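Local coordinates for protein glycosyl hydrolase family 10 (Bacteroides intestinalis DSM 17393, PDB 4QPW) that binds xylo-oligosaccharides such as xylohexaose through this carbohydrate-binding module, one part of a larger gut-bacterial enzyme that probably hydrolyses xylan, at residues K73-G78 and I134-I139; L62-G67 and F112-D117; N22-E27 and V46-N51. All coordinates share one frame; numbering follows the deposited sequence.

Contact 1: residues K73-G78 and I134-I139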
loop_
_atom_site.group_PDB
_atom_site.type_symbol
_atom_site.label_atom_id
_atom_site.label_comp_id
_atom_site.label_asym_id
_atom_site.label_seq_id
_atom_site.Cartn_x
_atom_site.Cartn_y
_atom_site.Cartn_z
ATOM N N LYS A 73 8.266 4.756 0.881
ATOM C CA LYS A 73 7.757 5.433 2.087
ATOM C C LYS A 73 6.283 5.391 2.066
ATOM O O LYS A 73 5.643 5.738 1.026
ATOM C CB LYS A 73 8.246 6.849 2.229
ATOM C CG LYS A 73 9.744 6.981 2.278
ATOM C CD LYS A 73 10.242 8.386 2.605
ATOM C CE LYS A 73 11.772 8.420 2.735
ATOM N NZ LYS A 73 12.266 9.739 3.144
ATOM N N MET A 74 5.623 4.986 3.155
ATOM C CA MET A 74 4.172 5.001 3.256
ATOM C C MET A 74 3.748 5.475 4.597
ATOM O O MET A 74 4.322 4.963 5.608
ATOM C CB MET A 74 3.681 3.600 3.023
ATOM C CG MET A 74 2.201 3.433 2.829
ATOM S SD MET A 74 1.600 1.727 2.745
ATOM C CE MET A 74 3.167 1.220 1.552
ATOM N N MET A 75 2.817 6.368 4.674
ATOM C CA MET A 75 2.236 6.773 5.974
ATOM C C MET A 75 0.939 6.012 6.176
ATOM O O MET A 75 0.021 6.085 5.326
ATOM C CB MET A 75 2.077 8.256 6.057
ATOM C CG MET A 75 1.306 8.667 7.310
ATOM S SD MET A 75 1.530 10.357 7.907
ATOM C CE MET A 75 -0.092 11.016 7.820
ATOM N N VAL A 76 0.877 5.261 7.268
ATOM C CA VAL A 76 -0.181 4.250 7.524
ATOM C C VAL A 76 -0.588 4.310 8.972
ATOM O O VAL A 76 0.270 4.514 9.873
ATOM C CB VAL A 76 0.311 2.848 7.222
ATOM C CG1 VAL A 76 -0.765 1.778 7.400
ATOM C CG2 VAL A 76 0.982 2.769 5.900
ATOM N N ARG A 77 -1.864 4.104 9.237
ATOM C CA ARG A 77 -2.340 3.770 10.617
ATOM C C ARG A 77 -3.479 2.770 10.434
ATOM O O ARG A 77 -4.098 2.593 9.346
ATOM C CB ARG A 77 -2.755 4.980 11.367
ATOM C CG ARG A 77 -3.946 5.611 10.930
ATOM C CD ARG A 77 -4.474 6.756 11.844
ATOM N NE ARG A 77 -5.764 7.253 11.578
ATOM C CZ ARG A 77 -6.485 8.233 12.220
ATOM N NH1 ARG A 77 -6.008 8.899 13.318
ATOM N NH2 ARG A 77 -7.688 8.547 11.706
ATOM N N GLY A 78 -3.872 2.160 11.558
ATOM C CA GLY A 78 -5.043 1.303 11.605
ATOM C C GLY A 78 -5.814 1.485 12.855
ATOM O O GLY A 78 -5.366 2.115 13.842
ATOM N N ILE A 134 -4.214 4.981 4.663
ATOM C CA ILE A 134 -2.928 5.249 3.995
ATOM C C ILE A 134 -2.972 6.659 3.492
ATOM O O ILE A 134 -3.807 7.051 2.694
ATOM C CB ILE A 134 -2.691 4.222 2.876
ATOM C CG1 ILE A 134 -2.594 2.827 3.465
ATOM C CG2 ILE A 134 -1.417 4.627 2.102
ATOM C CD1 ILE A 134 -2.557 1.710 2.427
ATOM N N LYS A 135 -2.045 7.510 3.997
ATOM C CA LYS A 135 -2.060 8.915 3.652
ATOM C C LYS A 135 -1.314 9.246 2.318
ATOM O O LYS A 135 -1.774 10.138 1.612
ATOM C CB LYS A 135 -1.397 9.682 4.817
ATOM C CG LYS A 135 -1.574 11.134 4.883
ATOM C CD LYS A 135 -3.002 11.497 5.271
ATOM C CE LYS A 135 -3.207 13.019 5.411
ATOM N NZ LYS A 135 -4.624 13.363 5.668
ATOM N N TYR A 136 -0.224 8.568 2.085
ATOM C CA TYR A 136 0.604 8.819 0.880
ATOM C C TYR A 136 1.521 7.672 0.699
ATOM O O TYR A 136 1.796 6.893 1.631
ATOM C CB TYR A 136 1.403 10.164 0.965
ATOM C CG TYR A 136 2.341 10.269 2.154
ATOM C CD1 TYR A 136 3.578 9.633 2.164
ATOM C CD2 TYR A 136 1.992 10.984 3.298
ATOM C CE1 TYR A 136 4.458 9.784 3.224
ATOM C CE2 TYR A 136 2.824 11.116 4.357
ATOM C CZ TYR A 136 4.008 10.480 4.321
ATOM O OH TYR A 136 4.943 10.569 5.432
ATOM N N VAL A 137 2.066 7.611 -0.534
ATOM C CA VAL A 137 3.118 6.696 -0.916
ATOM C C VAL A 137 4.163 7.441 -1.710
ATOM O O VAL A 137 3.791 8.221 -2.623
ATOM C CB VAL A 137 2.535 5.522 -1.786
ATOM C CG1 VAL A 137 3.600 4.554 -2.131
ATOM C CG2 VAL A 137 1.415 4.816 -1.046
ATOM N N LYS A 138 5.432 7.259 -1.373
ATOM C CA LYS A 138 6.532 7.863 -2.109
ATOM C C LYS A 138 7.545 6.811 -2.474
ATOM O O LYS A 138 7.752 5.861 -1.723
ATOM C CB LYS A 138 7.238 8.977 -1.271
ATOM C CG LYS A 138 6.353 10.101 -0.789
ATOM C CD LYS A 138 7.013 11.115 0.088
ATOM C CE LYS A 138 6.065 12.150 0.628
ATOM N NZ LYS A 138 6.725 13.157 1.510
ATOM N N ILE A 139 8.238 7.075 -3.585
ATOM C CA ILE A 139 9.490 6.363 -3.899
ATOM C C ILE A 139 10.572 7.401 -3.886
ATOM O O ILE A 139 10.433 8.467 -4.512
ATOM C CB ILE A 139 9.461 5.693 -5.293
ATOM C CG1 ILE A 139 8.340 4.656 -5.440
ATOM C CG2 ILE A 139 10.807 5.104 -5.627
ATOM C CD1 ILE A 139 8.371 3.508 -4.545
#

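Contact 2: residues L62-G67 and F112-D117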
loop_
_atom_site.group_PDB
_atom_site.type_symbol
_atom_site.label_atom_id
_atom_site.label_comp_id
_atom_site.label_asym_id
_atom_site.label_seq_id
_atom_site.Cartn_x
_atom_site.Cartn_y
_atom_site.Cartn_z
ATOM N N LEU A 62 5.413 3.295 -11.672
ATOM C CA LEU A 62 6.592 3.736 -10.921
ATOM C C LEU A 62 7.777 4.003 -11.798
ATOM O O LEU A 62 8.049 3.190 -12.737
ATOM C CB LEU A 62 6.910 2.732 -9.837
ATOM C CG LEU A 62 5.851 2.464 -8.782
ATOM C CD1 LEU A 62 6.329 1.369 -7.839
ATOM C CD2 LEU A 62 5.446 3.727 -8.040
ATOM N N PRO A 63 8.614 4.956 -11.469
ATOM C CA PRO A 63 9.789 5.328 -12.324
ATOM C C PRO A 63 10.999 4.601 -11.813
ATOM O O PRO A 63 11.975 5.355 -11.239
ATOM C CB PRO A 63 9.938 6.800 -12.068
ATOM C CG PRO A 63 9.551 6.935 -10.576
ATOM C CD PRO A 63 8.351 6.000 -10.467
ATOM N N ILE A 64 10.999 3.366 -11.513
ATOM C CA ILE A 64 12.095 2.605 -10.963
ATOM C C ILE A 64 12.752 1.751 -12.053
ATOM O O ILE A 64 12.106 1.266 -12.964
ATOM C CB ILE A 64 11.719 1.827 -9.703
ATOM C CG1 ILE A 64 10.661 0.796 -9.953
ATOM C CG2 ILE A 64 11.342 2.735 -8.516
ATOM C CD1 ILE A 64 10.153 0.039 -8.689
ATOM N N GLU A 65 14.066 1.602 -11.882
ATOM C CA GLU A 65 14.934 0.887 -12.889
ATOM C C GLU A 65 15.604 -0.239 -12.195
ATOM O O GLU A 65 16.109 -0.164 -11.091
ATOM C CB GLU A 65 15.977 1.867 -13.385
ATOM C CG GLU A 65 15.375 3.064 -14.105
ATOM C CD GLU A 65 16.446 4.143 -14.343
ATOM O OE1 GLU A 65 17.144 3.931 -15.310
ATOM O OE2 GLU A 65 16.683 5.060 -13.543
ATOM N N ILE A 66 15.657 -1.418 -12.904
ATOM C CA ILE A 66 16.201 -2.620 -12.313
ATOM C C ILE A 66 17.617 -2.416 -11.741
ATOM O O ILE A 66 18.448 -1.813 -12.407
ATOM C CB ILE A 66 16.187 -3.800 -13.378
ATOM C CG1 ILE A 66 16.576 -5.126 -12.702
ATOM C CG2 ILE A 66 17.061 -3.500 -14.617
ATOM C CD1 ILE A 66 16.458 -6.322 -13.626
ATOM N N GLY A 67 17.826 -2.901 -10.585
ATOM C CA GLY A 67 19.136 -2.874 -9.969
ATOM C C GLY A 67 19.476 -1.596 -9.252
ATOM O O GLY A 67 20.466 -1.554 -8.501
ATOM N N PHE A 112 15.154 -0.896 -0.757
ATOM C CA PHE A 112 15.217 -2.063 -1.652
ATOM C C PHE A 112 15.989 -1.725 -2.835
ATOM O O PHE A 112 16.073 -0.609 -3.328
ATOM C CB PHE A 112 13.825 -2.583 -2.040
ATOM C CG PHE A 112 13.001 -1.645 -2.900
ATOM C CD1 PHE A 112 12.355 -0.464 -2.357
ATOM C CD2 PHE A 112 12.910 -1.838 -4.270
ATOM C CE1 PHE A 112 11.701 0.368 -3.173
ATOM C CE2 PHE A 112 12.231 -0.968 -5.054
ATOM C CZ PHE A 112 11.627 0.163 -4.497
ATOM N N LYS A 113 16.537 -2.821 -3.491
ATOM C CA LYS A 113 17.035 -2.791 -4.840
ATOM C C LYS A 113 15.893 -3.157 -5.822
ATOM O O LYS A 113 15.294 -4.241 -5.606
ATOM C CB LYS A 113 18.245 -3.703 -4.961
ATOM C CG LYS A 113 18.929 -3.564 -6.257
ATOM C CD LYS A 113 20.302 -4.269 -6.165
ATOM C CE LYS A 113 20.330 -5.554 -6.974
ATOM N NZ LYS A 113 21.665 -6.240 -7.008
ATOM N N ALA A 114 15.583 -2.391 -6.814
ATOM C CA ALA A 114 14.508 -2.745 -7.699
ATOM C C ALA A 114 14.823 -4.090 -8.411
ATOM O O ALA A 114 15.986 -4.278 -8.862
ATOM C CB ALA A 114 14.259 -1.698 -8.702
ATOM N N VAL A 115 13.850 -4.935 -8.489
ATOM C CA VAL A 115 14.042 -6.278 -9.121
ATOM C C VAL A 115 13.673 -6.257 -10.545
ATOM O O VAL A 115 13.924 -7.318 -11.256
ATOM C CB VAL A 115 13.280 -7.336 -8.353
ATOM C CG1 VAL A 115 13.695 -7.402 -6.927
ATOM C CG2 VAL A 115 11.795 -7.274 -8.529
ATOM N N ALA A 116 13.111 -5.223 -11.117
ATOM C CA ALA A 116 12.615 -5.114 -12.437
ATOM C C ALA A 116 12.457 -3.645 -12.792
ATOM O O ALA A 116 12.632 -2.766 -11.924
ATOM C CB ALA A 116 11.267 -5.830 -12.535
ATOM N N ASP A 117 12.066 -3.359 -13.978
ATOM C CA ASP A 117 11.668 -1.953 -14.354
ATOM C C ASP A 117 10.233 -1.696 -14.023
ATOM O O ASP A 117 9.334 -2.534 -14.263
ATOM C CB ASP A 117 11.890 -1.713 -15.823
ATOM C CG ASP A 117 13.364 -1.640 -16.189
ATOM O OD1 ASP A 117 14.279 -1.252 -15.473
ATOM O OD2 ASP A 117 13.607 -1.953 -17.449
HETATM O O HOH W 1 22.440 -3.410 -8.458
#

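Contact 3: residues N22-E27 and V46-N51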
loop_
_atom_site.group_PDB
_atom_site.type_symbol
_atom_site.label_atom_id
_atom_site.label_comp_id
_atom_site.label_asym_id
_atom_site.label_seq_id
_atom_site.Cartn_x
_atom_site.Cartn_y
_atom_site.Cartn_z
ATOM N N ASN A 22 -11.549 -10.427 -3.238
ATOM C CA ASN A 22 -12.129 -11.757 -3.502
ATOM C C ASN A 22 -13.582 -11.792 -3.056
ATOM O O ASN A 22 -14.009 -11.241 -2.104
ATOM C CB ASN A 22 -11.315 -12.783 -2.717
ATOM C CG ASN A 22 -11.585 -14.206 -3.158
ATOM O OD1 ASN A 22 -12.638 -14.773 -2.733
ATOM N ND2 ASN A 22 -10.809 -14.740 -3.985
ATOM N N GLU A 23 -14.363 -12.517 -3.885
ATOM C CA GLU A 23 -15.809 -12.707 -3.621
ATOM C C GLU A 23 -16.147 -13.218 -2.242
ATOM O O GLU A 23 -17.229 -12.877 -1.754
ATOM C CB GLU A 23 -16.446 -13.617 -4.694
ATOM C CG GLU A 23 -16.466 -12.890 -6.035
ATOM C CD GLU A 23 -17.164 -13.684 -7.124
ATOM O OE1 GLU A 23 -16.436 -14.438 -7.806
ATOM O OE2 GLU A 23 -18.419 -13.574 -7.222
ATOM N N GLU A 24 -15.234 -13.929 -1.638
ATOM C CA GLU A 24 -15.426 -14.417 -0.304
ATOM C C GLU A 24 -15.862 -13.363 0.659
ATOM O O GLU A 24 -16.595 -13.605 1.628
ATOM C CB GLU A 24 -14.149 -15.105 0.220
ATOM C CG GLU A 24 -14.274 -15.825 1.537
ATOM C CD GLU A 24 -12.978 -16.221 2.126
ATOM O OE1 GLU A 24 -12.204 -15.325 2.633
ATOM O OE2 GLU A 24 -12.427 -17.341 1.897
ATOM N N VAL A 25 -15.296 -12.107 0.538
ATOM C CA VAL A 25 -15.423 -11.047 1.490
ATOM C C VAL A 25 -15.943 -9.785 0.857
ATOM O O VAL A 25 -15.791 -8.661 1.387
ATOM C CB VAL A 25 -14.150 -10.781 2.341
ATOM C CG1 VAL A 25 -13.875 -11.935 3.289
ATOM C CG2 VAL A 25 -12.979 -10.490 1.438
ATOM N N LYS A 26 -16.636 -9.906 -0.268
ATOM C CA LYS A 26 -17.131 -8.742 -0.966
ATOM C C LYS A 26 -18.081 -7.917 -0.201
ATOM O O LYS A 26 -18.090 -6.676 -0.344
ATOM C CB LYS A 26 -17.862 -9.199 -2.292
ATOM C CG LYS A 26 -18.663 -8.161 -3.064
ATOM C CD LYS A 26 -19.551 -8.817 -4.171
ATOM C CE LYS A 26 -20.361 -7.701 -4.839
ATOM N NZ LYS A 26 -20.932 -8.256 -6.108
ATOM N N GLU A 27 -18.969 -8.503 0.607
ATOM C CA GLU A 27 -19.950 -7.760 1.310
ATOM C C GLU A 27 -19.460 -6.931 2.467
ATOM O O GLU A 27 -20.125 -5.986 2.842
ATOM C CB GLU A 27 -21.102 -8.648 1.748
ATOM C CG GLU A 27 -21.881 -9.352 0.661
ATOM C CD GLU A 27 -22.443 -8.403 -0.351
ATOM O OE1 GLU A 27 -23.093 -7.413 0.186
ATOM O OE2 GLU A 27 -22.257 -8.591 -1.591
ATOM N N VAL A 46 -14.783 -8.782 8.368
ATOM C CA VAL A 46 -14.573 -10.243 8.354
ATOM C C VAL A 46 -13.214 -10.522 7.750
ATOM O O VAL A 46 -12.944 -10.097 6.571
ATOM C CB VAL A 46 -15.692 -11.022 7.560
ATOM C CG1 VAL A 46 -15.385 -12.493 7.560
ATOM C CG2 VAL A 46 -17.060 -10.725 8.130
ATOM N N ALA A 47 -12.345 -11.249 8.396
ATOM C CA ALA A 47 -11.053 -11.626 7.801
ATOM C C ALA A 47 -11.249 -12.507 6.640
ATOM O O ALA A 47 -12.132 -13.481 6.684
ATOM C CB ALA A 47 -10.195 -12.324 8.835
ATOM N N ALA A 48 -10.535 -12.363 5.563
ATOM C CA ALA A 48 -10.545 -13.296 4.484
ATOM C C ALA A 48 -9.757 -14.551 4.893
ATOM O O ALA A 48 -8.940 -14.511 5.803
ATOM C CB ALA A 48 -9.887 -12.661 3.229
ATOM N N SER A 49 -9.872 -15.607 4.106
ATOM C CA SER A 49 -9.102 -16.846 4.397
ATOM C C SER A 49 -7.693 -16.766 3.978
ATOM O O SER A 49 -6.844 -17.595 4.412
ATOM C CB SER A 49 -9.828 -18.068 3.709
ATOM O OG SER A 49 -9.935 -17.867 2.369
ATOM N N GLN A 50 -7.349 -15.859 3.033
ATOM C CA GLN A 50 -5.982 -15.641 2.579
ATOM C C GLN A 50 -5.694 -14.131 2.593
ATOM O O GLN A 50 -6.529 -13.325 2.198
ATOM C CB GLN A 50 -5.726 -16.206 1.181
ATOM C CG GLN A 50 -6.205 -17.682 1.001
ATOM C CD GLN A 50 -5.390 -18.496 0.015
ATOM O OE1 GLN A 50 -4.155 -18.348 -0.105
ATOM N NE2 GLN A 50 -6.098 -19.344 -0.767
ATOM N N ASN A 51 -4.449 -13.790 2.853
ATOM C CA ASN A 51 -4.105 -12.341 2.845
ATOM C C ASN A 51 -4.262 -11.740 1.467
ATOM O O ASN A 51 -4.663 -10.544 1.418
ATOM C CB ASN A 51 -2.749 -12.150 3.463
ATOM C CG ASN A 51 -2.575 -10.741 4.071
ATOM O OD1 ASN A 51 -3.277 -10.236 4.933
ATOM N ND2 ASN A 51 -1.568 -10.056 3.494
HETATM O O HOH W 2 -13.469 -15.399 5.249
#

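Contact 1: residues K73-G78 and I134-I139
Met75 lays its CB over one face of the Tyr136 ring. The carbon stands 3.7 Å from the ring centroid, a CH-pi contact shifted toward the CE2-CZ rim. Met75 SD follows at 4.9 Å from the same centroid and approaches obliquely, so this is also a Met-aromatic contact. Beyond the sulfur, CE turns off beside Lys135 and packs tightly on its CB and CG. Met75 and Lys135 therefore run side by side and point the same way. Tyr136 CG lies between its own backbone N and carbonyl carbon (chi1 58°), which swings the ring across toward Met75. The ring hydroxyl goes on to a hydrogen bond with Glu107. With an alanine at this position, Met75 CB would probably lose its aromatic cover and Glu107 a hydrogen-bond partner.

The backbones are antiparallel, 169° apart. Lys73 and Lys138 form a hydrogen-bonded pair, with Lys73 N to Lys138 O at 2.9 Å and Lys138 N to Lys73 O at 2.8 Å. Lys135 N gives a further bond to Met75 O, 2.8 Å. Val76 pairs with Ile134 and Met74 with Val137, which puts two residues, Lys135 and Tyr136, opposite Met75. This extra residue is a beta bulge, and it brings two side chains to the Met75 side. The other face is apolar. Met74 CG meets Ile134 CG2 at 3.9 Å there, and Val137 CG2 lies close by.

The lysine ends lead away: Lys73 NZ makes a salt bridge with Asp2, and Lys135 NZ reaches Gly38 O. Strand 69-78 is also bonded to strand 106-113, and strand 130-141 to strands 3-9 and 39-44. On the buried face, Met74 and Val76 pack on Leu84 of strand 82-89, in the second sheet of this beta-sandwich.

Contact 2: residues L62-G67 and F112-D117
Asp117 turns its carboxylate onto the backbone of Ile66. Its CG sits beside its own backbone N (chi1 -71°), and from there OD1 accepts Ile66 N at 2.9 Å. The bond is nearly straight, 166° at the hydrogen. It arrives on the anti side of the carboxylate, somewhat out of its plane. The same OD1 lies 3.4 Å from Glu65 CA.

Ile66 carries its CG1 branch anti to the backbone N (chi1 -172°). That branch runs along the Val115 carbonyl, with CD1 3.6 Å from Val115 O. CG2 stays near Asp117 OD1.

The two segments are mostly loop and meet at one end of the beta-sandwich. Residues 62-67 lead from strand 54-57 into strand 69-78, and residues 112-117 carry strand 106-113 off its end. Gly67 N binds Ala114 O at 2.9 Å, just beyond the end where strands 69-78 and 106-113 pair. Gly67 has a positive phi that suits a residue without a side chain.

Ala114 CB faces the other segment and touches Glu65 O at 3.4 Å. Lys113 lays CG and CD along Gly67 O, then bends at chi3. A water donates to Gly67 O at 2.7 Å and makes a weak bond with Lys113 NZ. Inside, Ile64 CD1 meets the edge of the Phe112 ring at CE2, 4.3 Å away, and both side chains also touch Val88.

Contact 3: residues N22-E27 and V46-N51
Glu24 reaches Ser49 on a stretched side chain, with CG anti to the backbone N (chi1 -172°) and the chain extended beyond it. Ser49 answers with OG placed between its own backbone N and carbonyl carbon (chi1 58°). This sets the hydroxyl toward the carboxylate that the Ser49 backbone N-H also meets. The contact joins two loops of the beta-sandwich: residues 22-27 follow strand 19-21, and residues 46-51 precede strand 54-57. The first loop opens with an Asx turn. Asn22 OD1 takes Glu24 N at 2.9 Å, in the carbonyl plane and on a lone pair. The short 3-10 segment begins here, and the turn fixes the backbone from which Glu24 extends.

The carboxylate is gripped on both oxygens. Ser49 OG donates to the syn lone pair of Glu24 OE2, at 2.6 Å. Ser49 N donates to Glu24 OE1 at 2.8 Å, also on the syn side but 18° out of the plane. The two bonds should hold the group against turning about its last torsion. With these donors the carboxylate is probably ionised. A water also donates to Ala47 O at 2.7 Å and weakly to Glu24 OE1, so it bridges the loops beside the direct bonds.

Below this polar grip the packing is apolar. Ala48 CB meets Val25 CG1. Ala48 and Glu24 both touch Phe53. Both segments lie close in sequence to pocket residues, Glu20 before the first and His52 after the second. The Ser49 side chain is still about 12 Å from a bound xylose, so the contact stands beside the binding site and not in it. Val25 CG1 fits against the 46-51 backbone, 3.8 Å from Ala48 CA and 3.9 Å from Val46 O.

In the fold
Contact 1 is centred about 7 Å from the chain centre, contacts 2 and 3 about 17 and 18 Å, on opposite sides of it. Contact 1 joins two strands by backbone bonds interrupted by one bulge, with apolar side chains on the inner face. The other two are nearer the surface and mostly loop, though contact 2 keeps a strand end and a buried apolar side. In each a carboxylate accepts a backbone N-H (Asp117, Glu24). Contacts 1 and 2 serve the same sheet and touch where Ile139 packs on Ile64 and Leu62. Contact 3 touches neither. Its loops cross between the two sheets, from strand 19-21 to 29-31 and from 39-44 to 54-57.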